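PDB 5H6B: putative secreted lipase from Streptomyces sp. W007, which probably hydrolyses triacylglycerols to release fatty acids, as a secreted lipase of the alpha/beta-hydrolase superfamily. Local coordinates for residues V219-C225 with D239-E245. Residues are numbered along the deposited sequence; the frame is centred on the assembly and turned at random.
Sequences VLLQDLC and DRIAFHE
At the edge of the alpha/beta-hydrolase core, the end of the edge strand 216-220, one of the two outermost, and the turn that follows it pack through Val219, Leu221, Leu224 and Cys225 against the first turns of helix 240-250. Ile241 lies at the middle of the contact on the helix side, and its two branches part: with CG2 anti to the backbone N, that methyl lies 3.7 Å from Leu221 CD1, while Ile241 CD1 reaches Cys225 CB, also at 3.7 Å. The Leu221 and Ile241 side chains cross at about a right angle, and the fork of Leu221 spans the start of the helix, its CD1 lying 4.3 Å from Ala242 CB and its CD2 3.5 Å from Asp239 OD2. Asp239 is the N-cap: its OD1 accepts from Ala242 N over 3.0 Å, a nearly straight bond (167°) that meets the oxygen from above the carboxylate plane, while OD2 is hydrogen-bonded to Ser230. One turn after Ile241, Glu245 brings an aliphatic stem and a charged end to the same interface. Its CG, anti to the backbone N (chi1 -164°), rests 4.0 Å from Leu224 CD1, and a bend at chi2 (65°) directs the carboxylate. This buried group is satisfied by Arg217, in a salt bridge through OE2, and by Thr258 and Asn248 at OE1; OE2 also lies 4.0 Å from Val219 CG2. Without the carboxylate, as with an alanine here, Arg217 would probably lose this buried counter-charge and a gap would open beside Leu224 CD1 and Val219. No hydrogen bond joins the two segments, so apolar contact carries most of the interface, beside a disulfide from Cys225 to Cys260. Such docking of the chain's last helix beside the edge strand of a parallel sheet fits the alpha/beta-hydrolase fold of lipases.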
loop_
_atom_site.group_PDB
_atom_site.type_symbol
_atom_site.label_atom_id
_atom_site.label_comp_id
_atom_site.label_asym_id
_atom_site.label_seq_id
_atom_site.Cartn_x
_atom_site.Cartn_y
_atom_site.Cartn_z
ATOM N N VAL A 219 12.637 -3.109 5.497
ATOM C CA VAL A 219 12.508 -4.078 6.566
ATOM C C VAL A 219 12.147 -5.445 5.999
ATOM O O VAL A 219 11.217 -5.580 5.181
ATOM C CB VAL A 219 11.402 -3.631 7.536
ATOM C CG1 VAL A 219 11.273 -4.605 8.706
ATOM C CG2 VAL A 219 11.688 -2.210 8.027
ATOM N N LEU A 220 12.900 -6.447 6.427
ATOM C CA LEU A 220 12.650 -7.821 6.079
ATOM C C LEU A 220 11.842 -8.428 7.217
ATOM O O LEU A 220 12.305 -8.458 8.369
ATOM C CB LEU A 220 13.962 -8.579 5.897
ATOM C CG LEU A 220 13.825 -10.041 5.453
ATOM C CD1 LEU A 220 13.123 -10.132 4.105
ATOM C CD2 LEU A 220 15.192 -10.726 5.399
ATOM N N LEU A 221 10.644 -8.911 6.885
ATOM C CA LEU A 221 9.721 -9.493 7.866
ATOM C C LEU A 221 10.352 -10.588 8.732
ATOM O O LEU A 221 10.056 -10.702 9.929
ATOM C CB LEU A 221 8.490 -10.081 7.146
ATOM C CG LEU A 221 7.389 -10.719 7.996
ATOM C CD1 LEU A 221 6.733 -9.631 8.837
ATOM C CD2 LEU A 221 6.384 -11.466 7.111
ATOM N N GLN A 222 11.207 -11.398 8.123
ATOM C CA GLN A 222 11.834 -12.493 8.830
ATOM C C GLN A 222 12.922 -11.996 9.821
ATOM O O GLN A 222 13.239 -12.721 10.754
ATOM C CB GLN A 222 12.357 -13.559 7.880
ATOM C CG GLN A 222 11.250 -14.363 7.169
ATOM C CD GLN A 222 10.420 -13.544 6.182
ATOM O OE1 GLN A 222 9.200 -13.664 6.115
ATOM N NE2 GLN A 222 11.080 -12.698 5.430
ATOM N N ASP A 223 13.453 -10.774 9.647
ATOM C CA ASP A 223 14.311 -10.144 10.679
ATOM C C ASP A 223 13.531 -9.850 11.947
ATOM O O ASP A 223 14.090 -9.901 13.036
ATOM C CB ASP A 223 14.967 -8.828 10.193
ATOM C CG ASP A 223 16.093 -9.056 9.198
ATOM O OD1 ASP A 223 16.619 -10.172 9.135
ATOM O OD2 ASP A 223 16.451 -8.117 8.459
ATOM N N LEU A 224 12.246 -9.539 11.787
ATOM C CA LEU A 224 11.343 -9.264 12.904
ATOM C C LEU A 224 10.874 -10.566 13.564
ATOM O O LEU A 224 10.833 -10.662 14.783
ATOM C CB LEU A 224 10.131 -8.465 12.413
ATOM C CG LEU A 224 10.411 -7.191 11.619
ATOM C CD1 LEU A 224 9.107 -6.593 11.141
ATOM C CD2 LEU A 224 11.202 -6.214 12.489
ATOM N N CYS A 225 10.486 -11.542 12.750
ATOM C CA CYS A 225 10.128 -12.855 13.236
ATOM C C CYS A 225 10.622 -13.907 12.237
ATOM O O CYS A 225 10.024 -14.071 11.177
ATOM C CB CYS A 225 8.621 -12.974 13.459
ATOM S SG CYS A 225 8.094 -14.571 14.136
ATOM N N ASP A 239 -1.327 -10.415 8.530
ATOM C CA ASP A 239 -0.122 -10.540 9.320
ATOM C C ASP A 239 0.007 -9.374 10.334
ATOM O O ASP A 239 0.341 -8.264 9.959
ATOM C CB ASP A 239 1.068 -10.621 8.359
ATOM C CG ASP A 239 2.326 -11.046 9.044
ATOM O OD1 ASP A 239 2.509 -10.613 10.197
ATOM O OD2 ASP A 239 3.115 -11.809 8.446
ATOM N N ARG A 240 -0.282 -9.644 11.607
ATOM C CA ARG A 240 -0.174 -8.638 12.675
ATOM C C ARG A 240 1.271 -8.221 12.987
ATOM O O ARG A 240 1.488 -7.135 13.514
ATOM C CB ARG A 240 -0.789 -9.127 13.985
ATOM C CG ARG A 240 -2.288 -9.009 14.075
ATOM C CD ARG A 240 -2.947 -10.144 13.365
ATOM N NE ARG A 240 -4.386 -10.215 13.628
ATOM C CZ ARG A 240 -5.262 -10.906 12.883
ATOM N NH1 ARG A 240 -4.877 -11.605 11.794
ATOM N NH2 ARG A 240 -6.545 -10.874 13.227
ATOM N N ILE A 241 2.242 -9.092 12.715
ATOM C CA ILE A 241 3.648 -8.723 12.837
ATOM C C ILE A 241 3.933 -7.588 11.858
ATOM O O ILE A 241 4.402 -6.516 12.263
ATOM C CB ILE A 241 4.576 -9.941 12.624
ATOM C CG1 ILE A 241 4.451 -10.896 13.814
ATOM C CG2 ILE A 241 6.020 -9.493 12.473
ATOM C CD1 ILE A 241 4.948 -12.303 13.552
ATOM N N ALA A 242 3.593 -7.803 10.583
ATOM C CA ALA A 242 3.681 -6.742 9.588
ATOM C C ALA A 242 2.903 -5.501 10.020
ATOM O O ALA A 242 3.427 -4.389 9.940
ATOM C CB ALA A 242 3.216 -7.215 8.229
ATOM N N PHE A 243 1.685 -5.677 10.523
ATOM C CA PHE A 243 0.876 -4.509 10.902
ATOM C C PHE A 243 1.424 -3.736 12.120
ATOM O O PHE A 243 1.299 -2.515 12.177
ATOM C CB PHE A 243 -0.609 -4.897 11.085
ATOM C CG PHE A 243 -1.259 -5.503 9.846
ATOM C CD1 PHE A 243 -0.763 -5.270 8.551
ATOM C CD2 PHE A 243 -2.406 -6.291 9.975
ATOM C CE1 PHE A 243 -1.387 -5.826 7.427
ATOM C CE2 PHE A 243 -3.029 -6.848 8.848
ATOM C CZ PHE A 243 -2.523 -6.607 7.577
ATOM N N HIS A 244 2.045 -4.436 13.067
ATOM C CA HIS A 244 2.751 -3.778 14.169
ATOM C C HIS A 244 3.850 -2.874 13.645
ATOM O O HIS A 244 4.014 -1.732 14.128
ATOM C CB HIS A 244 3.348 -4.801 15.121
ATOM C CG HIS A 244 3.815 -4.219 16.414
ATOM N ND1 HIS A 244 5.123 -3.824 16.627
ATOM C CD2 HIS A 244 3.147 -3.967 17.566
ATOM C CE1 HIS A 244 5.232 -3.351 17.856
ATOM N NE2 HIS A 244 4.051 -3.430 18.448
ATOM N N GLU A 245 4.593 -3.386 12.654
ATOM C CA GLU A 245 5.631 -2.597 11.992
ATOM C C GLU A 245 5.035 -1.404 11.242
ATOM O O GLU A 245 5.614 -0.334 11.244
ATOM C CB GLU A 245 6.493 -3.473 11.079
ATOM C CG GLU A 245 7.810 -2.844 10.662
ATOM C CD GLU A 245 8.778 -2.609 11.830
ATOM O OE1 GLU A 245 8.516 -3.032 12.973
ATOM O OE2 GLU A 245 9.821 -1.989 11.597
#